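Local coordinates for non-toxic crystal protein (Bacillus thuringiensis, PDB 2D42) that is of unknown function and called non-toxic, but closely resembles beta-pore-forming toxins of the aerolysin and epsilon-toxin type in its elongated, strand-rich structure, at residues A[1-6]-A[206-211]; A[61-66]-A[144-149]; A[157-162]-A[235-240]; A[174-179]-A[196-201]. One frame throughout, in Å; residues are numbered along the deposited sequence.

Contact 1. Residues A[1-6]-A[206-211]; sequences AIINLL and NGTPGF
Ile-3 packs against Thr-208, and this pair forms the tight part of the contact. Methyl CG2 of Ile-3 lies 3.8 Å from CG2 of Thr-208. The end of the other branch, Ile-3 CD1, reaches the same threonine methyl at 4.0 Å, so both branches of the isoleucine share one partner. The two side chains run past one another, pointing opposite ways. Thr-208 offers its methyl because CG2 is anti to the backbone N; OG1 sits beside that N (chi1 -44°) and hydrogen-bonds to Glu-8 OE1. Phe-211 extends the apolar patch. Ile-3 CG2 comes to the edge of its ring, near the ring plane, 4.2 Å from CE2. Leu-5 CD2 approaches the ring obliquely, 4.2 Å from CZ. Leu-5, which is buried, and Phe-211 also touch Leu-203 of helix 199-206.

The other side is loose. Pro-209 is exposed and gives the isoleucine little more than its carbonyl, with O 4.2 Å from Ile-3 CG1. Gly-207, also exposed, has positive phi. It is the C-prime residue that ends helix 199-206, with Thr-208 N bonded to Leu-203 O and Gly-207 N to Gln-204 O. The apolar contact thus joins the N-terminal strand 2-4 and the start of helix 5-19 to a turn that leaves a helix through a Schellman motif.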
# COMPACT_ATOMS: atom_id res chain seq x y z
N ALA A 1 14.99 8.36 -3.32
CA ALA A 1 14.85 8.37 -4.80
C ALA A 1 14.58 6.96 -5.33
O ALA A 1 14.46 6.01 -4.56
CB ALA A 1 16.13 8.95 -5.43
N ILE A 2 14.48 6.84 -6.65
CA ILE A 2 14.22 5.54 -7.27
C ILE A 2 15.46 5.01 -7.99
O ILE A 2 15.99 5.67 -8.89
CB ILE A 2 13.09 5.63 -8.32
CG1 ILE A 2 11.85 6.31 -7.73
CG2 ILE A 2 12.75 4.23 -8.83
CD1 ILE A 2 11.14 5.52 -6.64
N ILE A 3 15.93 3.83 -7.60
CA ILE A 3 17.09 3.25 -8.27
C ILE A 3 16.63 2.77 -9.64
O ILE A 3 15.73 1.95 -9.74
CB ILE A 3 17.65 2.05 -7.49
CG1 ILE A 3 18.27 2.51 -6.17
CG2 ILE A 3 18.66 1.29 -8.37
CD1 ILE A 3 19.49 3.40 -6.31
N ASN A 4 17.24 3.29 -10.70
CA ASN A 4 16.87 2.85 -12.04
C ASN A 4 17.81 1.71 -12.44
O ASN A 4 18.99 1.93 -12.67
CB ASN A 4 17.00 4.00 -13.04
CG ASN A 4 16.49 3.61 -14.41
OD1 ASN A 4 15.43 4.06 -14.84
ND2 ASN A 4 17.23 2.76 -15.10
N LEU A 5 17.27 0.50 -12.51
CA LEU A 5 18.07 -0.67 -12.84
C LEU A 5 18.77 -0.62 -14.20
O LEU A 5 19.87 -1.15 -14.34
CB LEU A 5 17.22 -1.94 -12.73
CG LEU A 5 16.74 -2.21 -11.29
CD1 LEU A 5 15.72 -3.33 -11.29
CD2 LEU A 5 17.93 -2.57 -10.41
N LEU A 6 18.13 -0.01 -15.20
CA LEU A 6 18.74 0.10 -16.52
C LEU A 6 19.92 1.06 -16.47
O LEU A 6 20.92 0.87 -17.16
CB LEU A 6 17.71 0.60 -17.55
CG LEU A 6 16.63 -0.40 -17.94
CD1 LEU A 6 15.65 0.25 -18.89
CD2 LEU A 6 17.26 -1.62 -18.59
N ASN A 206 28.46 -2.39 -8.83
CA ASN A 206 28.19 -0.96 -8.67
C ASN A 206 28.10 -0.51 -7.22
O ASN A 206 28.22 0.68 -6.92
CB ASN A 206 26.87 -0.60 -9.37
CG ASN A 206 26.98 -0.63 -10.88
OD1 ASN A 206 28.05 -0.91 -11.44
ND2 ASN A 206 25.88 -0.34 -11.55
N GLY A 207 27.88 -1.45 -6.32
CA GLY A 207 27.74 -1.10 -4.91
C GLY A 207 26.42 -0.38 -4.71
O GLY A 207 26.26 0.36 -3.73
N THR A 208 25.49 -0.58 -5.63
CA THR A 208 24.17 0.05 -5.58
C THR A 208 23.54 -0.08 -4.19
O THR A 208 23.38 -1.18 -3.68
CB THR A 208 23.23 -0.59 -6.62
OG1 THR A 208 23.93 -0.76 -7.86
CG2 THR A 208 22.01 0.28 -6.83
N PRO A 209 23.16 1.05 -3.58
CA PRO A 209 22.55 1.08 -2.24
C PRO A 209 21.17 0.44 -2.19
O PRO A 209 20.41 0.49 -3.15
CB PRO A 209 22.47 2.58 -1.93
CG PRO A 209 23.51 3.19 -2.81
CD PRO A 209 23.36 2.42 -4.08
N GLY A 210 20.85 -0.16 -1.04
CA GLY A 210 19.55 -0.77 -0.84
C GLY A 210 19.40 -2.24 -1.19
O GLY A 210 18.29 -2.78 -1.16
N PHE A 211 20.50 -2.91 -1.50
CA PHE A 211 20.42 -4.32 -1.88
C PHE A 211 21.33 -5.27 -1.11
O PHE A 211 22.43 -4.91 -0.70
CB PHE A 211 20.77 -4.48 -3.36
CG PHE A 211 19.81 -3.84 -4.30
CD1 PHE A 211 18.72 -4.55 -4.80
CD2 PHE A 211 20.02 -2.53 -4.74
CE1 PHE A 211 17.87 -3.98 -5.74
CE2 PHE A 211 19.17 -1.95 -5.68
CZ PHE A 211 18.09 -2.68 -6.18

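Contact 2. Residues A[61-66]-A[144-149]; sequences RIITNT and IRVPPF
Asn-65 ND2 is gripped by two backbone carbonyls. It donates to Val-146 O at 3.1 Å, with an N-H...O angle of 155°, and also to Asn-69 O. Val-146 O lies close to the amide plane of Asn-65. Seen from the carbonyl, however, the donor sits well above the plane, 42° out of it. At the other end of the amide, OD1 is hydrogen-bonded to Thr-67 OG1. Bonds at both ends should fix the rotation of this buried amide. The side chain reaches across because CG is anti to the backbone N (chi1 176°).

Apolar packing lies beside the amide. Asn-65 CB meets Val-146 CG1 at 3.6 Å, so the same residue gives both a polar and an apolar surface to the valine. Ile-63, two residues earlier on the same strand, also points toward the valine and sets its CG2 4.3 Å from the other methyl, CG2 of Val-146. Val-146 rests on Ala-152 as well.

Further out, Phe-149 comes beside Asn-65 and Thr-66. Phe-149 CA approaches Asn-65 O at 3.2 Å in a CA-H...O contact. The Phe-149 ring passes obliquely by Thr-66 O, 3.7 Å from CE1, and stacks with His-248.

The contact lies where strand 129-146 gives way to the loop with Pro-147 and Pro-148. Strands 54-65 and 129-146 pair with other strands here, not with each other. The Asn-65 amide bonds across between them, a buried polar group satisfied at both ends.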
# COMPACT_ATOMS: atom_id res chain seq x y z
N ARG A 61 -32.66 7.42 13.10
CA ARG A 61 -34.06 7.14 12.78
C ARG A 61 -34.91 7.20 14.02
O ARG A 61 -34.41 7.09 15.14
CB ARG A 61 -34.20 5.75 12.14
CG ARG A 61 -33.61 5.67 10.76
CD ARG A 61 -34.35 6.61 9.82
NE ARG A 61 -33.49 7.05 8.73
CZ ARG A 61 -33.76 8.09 7.94
NH1 ARG A 61 -34.87 8.79 8.11
NH2 ARG A 61 -32.91 8.42 6.98
N ILE A 62 -36.21 7.35 13.82
CA ILE A 62 -37.13 7.47 14.93
C ILE A 62 -38.33 6.54 14.87
O ILE A 62 -38.94 6.37 13.82
CB ILE A 62 -37.66 8.92 15.01
CG1 ILE A 62 -36.49 9.88 15.25
CG2 ILE A 62 -38.72 9.03 16.12
CD1 ILE A 62 -36.85 11.34 15.21
N ILE A 63 -38.64 5.91 16.00
CA ILE A 63 -39.82 5.06 16.08
C ILE A 63 -40.65 5.68 17.19
O ILE A 63 -40.24 5.71 18.35
CB ILE A 63 -39.46 3.61 16.44
CG1 ILE A 63 -38.63 2.99 15.30
CG2 ILE A 63 -40.73 2.82 16.71
CD1 ILE A 63 -38.23 1.54 15.54
N THR A 64 -41.81 6.20 16.83
CA THR A 64 -42.67 6.85 17.80
C THR A 64 -43.88 6.00 18.19
O THR A 64 -44.59 5.50 17.32
CB THR A 64 -43.19 8.18 17.28
OG1 THR A 64 -42.09 8.99 16.86
CG2 THR A 64 -43.98 8.91 18.36
N ASN A 65 -44.11 5.85 19.48
CA ASN A 65 -45.27 5.09 19.94
C ASN A 65 -46.30 6.05 20.52
O ASN A 65 -46.15 6.55 21.64
CB ASN A 65 -44.87 4.07 21.01
CG ASN A 65 -46.07 3.33 21.57
OD1 ASN A 65 -47.19 3.50 21.10
ND2 ASN A 65 -45.84 2.51 22.58
N THR A 66 -47.34 6.33 19.74
CA THR A 66 -48.38 7.23 20.19
C THR A 66 -49.54 6.46 20.81
O THR A 66 -50.64 6.99 20.93
CB THR A 66 -48.90 8.10 19.03
OG1 THR A 66 -49.59 7.27 18.09
CG2 THR A 66 -47.74 8.80 18.33
N ILE A 144 -35.71 -2.65 20.46
CA ILE A 144 -35.99 -1.77 21.59
C ILE A 144 -37.45 -1.86 21.98
O ILE A 144 -38.31 -2.11 21.15
CB ILE A 144 -35.67 -0.30 21.21
CG1 ILE A 144 -35.82 0.60 22.42
CG2 ILE A 144 -36.61 0.16 20.09
CD1 ILE A 144 -34.79 0.32 23.49
N ARG A 145 -37.73 -1.65 23.26
CA ARG A 145 -39.10 -1.67 23.73
C ARG A 145 -39.49 -0.22 23.92
O ARG A 145 -38.91 0.48 24.76
CB ARG A 145 -39.23 -2.43 25.05
CG ARG A 145 -40.64 -2.40 25.61
CD ARG A 145 -40.81 -3.35 26.78
NE ARG A 145 -40.62 -4.74 26.38
CZ ARG A 145 -40.79 -5.79 27.18
NH1 ARG A 145 -41.15 -5.60 28.45
NH2 ARG A 145 -40.59 -7.02 26.72
N VAL A 146 -40.45 0.24 23.14
CA VAL A 146 -40.88 1.62 23.24
C VAL A 146 -42.12 1.73 24.10
O VAL A 146 -43.21 1.30 23.70
CB VAL A 146 -41.19 2.23 21.87
CG1 VAL A 146 -41.44 3.71 22.03
CG2 VAL A 146 -40.03 1.96 20.91
N PRO A 147 -41.98 2.31 25.29
CA PRO A 147 -43.08 2.50 26.24
C PRO A 147 -44.18 3.37 25.67
O PRO A 147 -43.95 4.19 24.78
CB PRO A 147 -42.40 3.15 27.44
CG PRO A 147 -40.97 2.66 27.34
CD PRO A 147 -40.71 2.79 25.87
N PRO A 148 -45.41 3.22 26.19
CA PRO A 148 -46.54 4.01 25.72
C PRO A 148 -46.21 5.50 25.72
O PRO A 148 -45.54 6.00 26.63
CB PRO A 148 -47.64 3.66 26.71
CG PRO A 148 -47.34 2.23 27.02
CD PRO A 148 -45.84 2.25 27.21
N PHE A 149 -46.67 6.21 24.70
CA PHE A 149 -46.45 7.65 24.60
C PHE A 149 -44.98 8.08 24.74
O PHE A 149 -44.68 9.09 25.37
CB PHE A 149 -47.32 8.36 25.63
CG PHE A 149 -48.80 8.10 25.45
CD1 PHE A 149 -49.52 8.73 24.44
CD2 PHE A 149 -49.47 7.22 26.30
CE1 PHE A 149 -50.88 8.49 24.27
CE2 PHE A 149 -50.84 6.97 26.13
CZ PHE A 149 -51.54 7.60 25.11

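Contact 3. Residues A[157-162]-A[235-240]; sequences TLEQGA and QTFIDV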
# COMPACT_ATOMS: atom_id res chain seq x y z
N THR A 157 -23.67 5.15 14.78
CA THR A 157 -22.37 5.80 14.80
C THR A 157 -21.22 4.91 14.35
O THR A 157 -21.15 3.73 14.70
CB THR A 157 -22.04 6.31 16.22
OG1 THR A 157 -23.01 7.28 16.60
CG2 THR A 157 -20.65 6.93 16.27
N LEU A 158 -20.31 5.50 13.57
CA LEU A 158 -19.14 4.79 13.10
C LEU A 158 -17.91 5.38 13.77
O LEU A 158 -17.72 6.60 13.77
CB LEU A 158 -18.97 4.90 11.59
CG LEU A 158 -17.62 4.40 11.05
CD1 LEU A 158 -17.51 2.89 11.25
CD2 LEU A 158 -17.47 4.75 9.58
N GLU A 159 -17.08 4.51 14.33
CA GLU A 159 -15.84 4.96 14.94
C GLU A 159 -14.80 4.82 13.83
O GLU A 159 -14.48 3.71 13.40
CB GLU A 159 -15.49 4.07 16.12
CG GLU A 159 -14.28 4.52 16.89
CD GLU A 159 -14.15 3.76 18.19
OE1 GLU A 159 -13.56 2.66 18.18
OE2 GLU A 159 -14.66 4.27 19.21
N GLN A 160 -14.31 5.96 13.35
CA GLN A 160 -13.33 5.99 12.27
C GLN A 160 -11.92 6.31 12.75
O GLN A 160 -11.69 7.35 13.37
CB GLN A 160 -13.74 7.01 11.21
CG GLN A 160 -12.83 7.01 9.98
CD GLN A 160 -13.24 8.04 8.96
OE1 GLN A 160 -13.32 9.23 9.27
NE2 GLN A 160 -13.51 7.60 7.73
N GLY A 161 -10.99 5.41 12.44
CA GLY A 161 -9.61 5.61 12.82
C GLY A 161 -8.85 6.31 11.71
O GLY A 161 -9.29 6.35 10.56
N ALA A 162 -7.69 6.87 12.05
CA ALA A 162 -6.87 7.56 11.07
C ALA A 162 -5.43 7.21 11.41
O ALA A 162 -5.12 6.93 12.57
CB ALA A 162 -7.09 9.07 11.15
N GLN A 235 -15.42 0.20 14.15
CA GLN A 235 -16.57 -0.47 14.73
C GLN A 235 -17.76 0.48 14.70
O GLN A 235 -17.60 1.68 14.47
CB GLN A 235 -16.30 -0.89 16.18
CG GLN A 235 -16.26 0.27 17.16
CD GLN A 235 -16.04 -0.19 18.59
OE1 GLN A 235 -16.78 -1.02 19.11
NE2 GLN A 235 -15.01 0.37 19.24
N THR A 236 -18.95 -0.05 14.96
CA THR A 236 -20.15 0.77 14.96
C THR A 236 -20.91 0.67 16.27
O THR A 236 -20.74 -0.29 17.02
CB THR A 236 -21.10 0.36 13.84
OG1 THR A 236 -21.42 -1.03 13.99
CG2 THR A 236 -20.46 0.58 12.48
N PHE A 237 -21.73 1.67 16.54
CA PHE A 237 -22.54 1.69 17.75
C PHE A 237 -23.94 2.16 17.41
O PHE A 237 -24.12 3.04 16.55
CB PHE A 237 -21.99 2.67 18.79
CG PHE A 237 -20.55 2.45 19.18
CD1 PHE A 237 -19.53 3.15 18.54
CD2 PHE A 237 -20.22 1.58 20.22
CE1 PHE A 237 -18.19 2.98 18.93
CE2 PHE A 237 -18.90 1.41 20.63
CZ PHE A 237 -17.88 2.12 19.98
N ILE A 238 -24.93 1.58 18.07
CA ILE A 238 -26.30 2.04 17.89
C ILE A 238 -26.72 2.48 19.28
O ILE A 238 -26.72 1.69 20.21
CB ILE A 238 -27.26 0.95 17.40
CG1 ILE A 238 -26.92 0.54 15.96
CG2 ILE A 238 -28.69 1.47 17.47
CD1 ILE A 238 -27.81 -0.55 15.38
N ASP A 239 -27.04 3.76 19.42
CA ASP A 239 -27.48 4.28 20.70
C ASP A 239 -28.93 4.74 20.57
O ASP A 239 -29.28 5.47 19.65
CB ASP A 239 -26.59 5.43 21.15
CG ASP A 239 -25.16 4.99 21.41
OD1 ASP A 239 -24.93 4.25 22.40
OD2 ASP A 239 -24.28 5.36 20.63
N VAL A 240 -29.76 4.29 21.50
CA VAL A 240 -31.17 4.63 21.48
C VAL A 240 -31.58 5.46 22.69
O VAL A 240 -31.43 5.03 23.83
CB VAL A 240 -32.03 3.36 21.44
CG1 VAL A 240 -33.50 3.72 21.31
CG2 VAL A 240 -31.58 2.46 20.29
O HOH W 1 -24.64 5.95 18.19
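Thr-157 and Phe-237 form a hydrogen-bonded pair of an antiparallel sheet, each bonding through its backbone N to the other's O. Both bonds measure 2.8 Å: Thr-157 N to Phe-237 O is almost straight at 177°, and Phe-237 N to Thr-157 O is more bent. The pair belongs to the large sheet of the chain, in which strands 150-185 and 219-244 are neighbours, consistent with an aerolysin-type fold. Glu-159 N donates to Gln-235 O at 2.9 Å.

Side chains add to it on the face that carries Thr-157, Glu-159, Gln-235 and Phe-237. Glu-159 and Gln-235 lie side by side and point the same way. Gln-235 NE2 donates to Glu-159 OE1 at 2.9 Å. The oxygen lies near the amide plane, but the donor comes from above the carboxylate plane, and the two planes are 84° apart. Gln-235 gets there with CG between its backbone N and carbonyl carbon (chi1 72°). The other oxygen, Glu-159 OE2, sits at the edge of the Phe-237 ring, 3.8 Å from CE1.

On the opposite face Leu-158 crosses Thr-236, with CD1 3.9 Å from CG2. Both residues also touch Phe-138 of strand 129-146, while Thr-236 OG1 is hydrogen-bonded to Asp-140 OD2. Leu-158 CD1 leans inward over the backbone as well, coming within 3.4 Å of Gln-235 O.

Contact 4. Residues A[174-179]-A[196-201]; sequences SGNGII and RVNIID
Val-197 O accepts two donors from across the strand pair. Gly-177 N gives the firm bond, 2.8 Å long and in the carbonyl plane. Asn-176 ND2 adds a weak one at 3.3 Å. The amide reaches this oxygen with CG anti to its own carbonyl carbon (chi1 -63°). In return, Val-197 N donates to Gly-177 O at 3.0 Å, with the donor tilted out of the carbonyl plane. Gly-177 and Val-197 are therefore a hydrogen-bonded antiparallel pair, set between the non-hydrogen-bonded pairs Asn-176 with Asn-198 and Ile-178 with Arg-196.

These strands, 150-185 and 189-198, are the two arms of a beta hairpin, and the second arm runs straight into helix 199-206. Asn-198 is the N-cap of that helix. Its OD1 accepts from Ile-200 N at 3.1 Å and from a water at 2.7 Å. The same water accepts from Gly-175 N, so it bridges the two segments. The cap's ND2 is hydrogen-bonded to Asn-218 OD1. Ile-199 N, at the first turn of the helix, donates to Gly-175 O at 3.0 Å in a nearly straight bond.

Arg-196 lies alongside Ile-178, whose CD1 is 3.8 Å from CB of the arginine. Its CG and CD cross Asn-176, and the chain bends at chi3 (-70°). NE forms a salt bridge with Asp-30. On the face of Val-197, the Ile-179 and Val-197 side chains cross at about a right angle, with CD1 of Ile-179 4.1 Å from CG1 of Val-197. Both touch Leu-9 and Tyr-12 of helix 5-19.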
# COMPACT_ATOMS: atom_id res chain seq x y z
N SER A 174 15.88 -9.57 -10.06
CA SER A 174 16.64 -10.61 -10.74
C SER A 174 16.51 -10.46 -12.26
O SER A 174 15.87 -9.53 -12.74
CB SER A 174 16.11 -11.99 -10.33
OG SER A 174 14.73 -12.10 -10.62
N GLY A 175 17.13 -11.37 -13.01
CA GLY A 175 17.06 -11.30 -14.45
C GLY A 175 18.40 -10.94 -15.07
O GLY A 175 19.39 -10.75 -14.36
N ASN A 176 18.41 -10.82 -16.39
CA ASN A 176 19.64 -10.52 -17.13
C ASN A 176 19.57 -9.25 -17.95
O ASN A 176 18.49 -8.83 -18.39
CB ASN A 176 19.98 -11.67 -18.10
CG ASN A 176 20.26 -12.97 -17.39
OD1 ASN A 176 19.55 -13.96 -17.59
ND2 ASN A 176 21.30 -12.99 -16.56
N GLY A 177 20.74 -8.66 -18.16
CA GLY A 177 20.85 -7.47 -18.98
C GLY A 177 21.74 -7.86 -20.15
O GLY A 177 22.40 -8.90 -20.10
N ILE A 178 21.74 -7.06 -21.20
CA ILE A 178 22.57 -7.34 -22.36
C ILE A 178 23.41 -6.10 -22.60
O ILE A 178 22.88 -4.99 -22.63
CB ILE A 178 21.74 -7.60 -23.64
CG1 ILE A 178 20.88 -8.86 -23.46
CG2 ILE A 178 22.67 -7.74 -24.83
CD1 ILE A 178 21.66 -10.12 -23.19
N ILE A 179 24.72 -6.29 -22.75
CA ILE A 179 25.61 -5.17 -23.00
C ILE A 179 26.42 -5.41 -24.27
O ILE A 179 27.01 -6.47 -24.46
CB ILE A 179 26.59 -4.97 -21.83
CG1 ILE A 179 25.81 -4.74 -20.53
CG2 ILE A 179 27.49 -3.78 -22.12
CD1 ILE A 179 26.69 -4.65 -19.29
N ARG A 196 26.05 -11.09 -21.74
CA ARG A 196 24.78 -11.19 -21.01
C ARG A 196 25.20 -11.20 -19.54
O ARG A 196 25.95 -12.08 -19.12
CB ARG A 196 24.02 -12.49 -21.30
CG ARG A 196 22.81 -12.69 -20.38
CD ARG A 196 22.18 -14.08 -20.51
NE ARG A 196 21.51 -14.25 -21.79
CZ ARG A 196 21.86 -15.12 -22.72
NH1 ARG A 196 22.90 -15.93 -22.51
NH2 ARG A 196 21.20 -15.18 -23.86
N VAL A 197 24.73 -10.22 -18.78
CA VAL A 197 25.09 -10.12 -17.37
C VAL A 197 23.92 -10.34 -16.44
O VAL A 197 22.78 -10.01 -16.77
CB VAL A 197 25.69 -8.74 -17.03
CG1 VAL A 197 26.93 -8.50 -17.88
CG2 VAL A 197 24.65 -7.65 -17.27
N ASN A 198 24.21 -10.89 -15.27
CA ASN A 198 23.18 -11.13 -14.27
C ASN A 198 23.04 -9.79 -13.55
O ASN A 198 24.04 -9.16 -13.19
CB ASN A 198 23.64 -12.21 -13.30
CG ASN A 198 22.52 -12.72 -12.41
OD1 ASN A 198 21.68 -11.95 -11.94
ND2 ASN A 198 22.52 -14.02 -12.18
N ILE A 199 21.81 -9.34 -13.33
CA ILE A 199 21.59 -8.07 -12.66
C ILE A 199 22.20 -8.05 -11.25
O ILE A 199 22.56 -6.98 -10.75
CB ILE A 199 20.09 -7.71 -12.58
CG1 ILE A 199 19.92 -6.25 -12.13
CG2 ILE A 199 19.37 -8.64 -11.59
CD1 ILE A 199 20.53 -5.23 -13.09
N ILE A 200 22.34 -9.21 -10.62
CA ILE A 200 22.91 -9.24 -9.27
C ILE A 200 24.40 -8.88 -9.30
O ILE A 200 24.92 -8.30 -8.35
CB ILE A 200 22.73 -10.62 -8.59
CG1 ILE A 200 23.59 -11.68 -9.28
CG2 ILE A 200 21.26 -11.02 -8.61
CD1 ILE A 200 23.56 -13.03 -8.59
N ASP A 201 25.08 -9.22 -10.39
CA ASP A 201 26.50 -8.92 -10.51
C ASP A 201 26.68 -7.44 -10.78
O ASP A 201 27.69 -6.84 -10.38
CB ASP A 201 27.13 -9.75 -11.62
CG ASP A 201 27.09 -11.24 -11.33
OD1 ASP A 201 27.48 -11.65 -10.22
OD2 ASP A 201 26.66 -12.01 -12.23
O HOH W 2 19.18 -12.84 -11.43

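All four contacts reach one large mixed sheet that runs through an elongated molecule. Contacts 1 and 4 lie on one side of the chain's centre, with centres about 14 Å apart. Contacts 2 and 3 lie on the other side, about 23 Å apart, and touch through Ile-144 and Val-240. Contacts 2 and 4 are the farthest apart, at about 75 Å between centres. Contacts 3 and 4 share strand 150-185, although their centres are about 54 Å apart. Along the chain, contact 1 encloses contacts 2 and 4, contacts 1 and 3 interleave, contact 2 precedes contact 3, and contact 3 encloses contact 4. Strand 150-185 thus links the two sides, consistent with the elongated form of beta-pore-forming toxins.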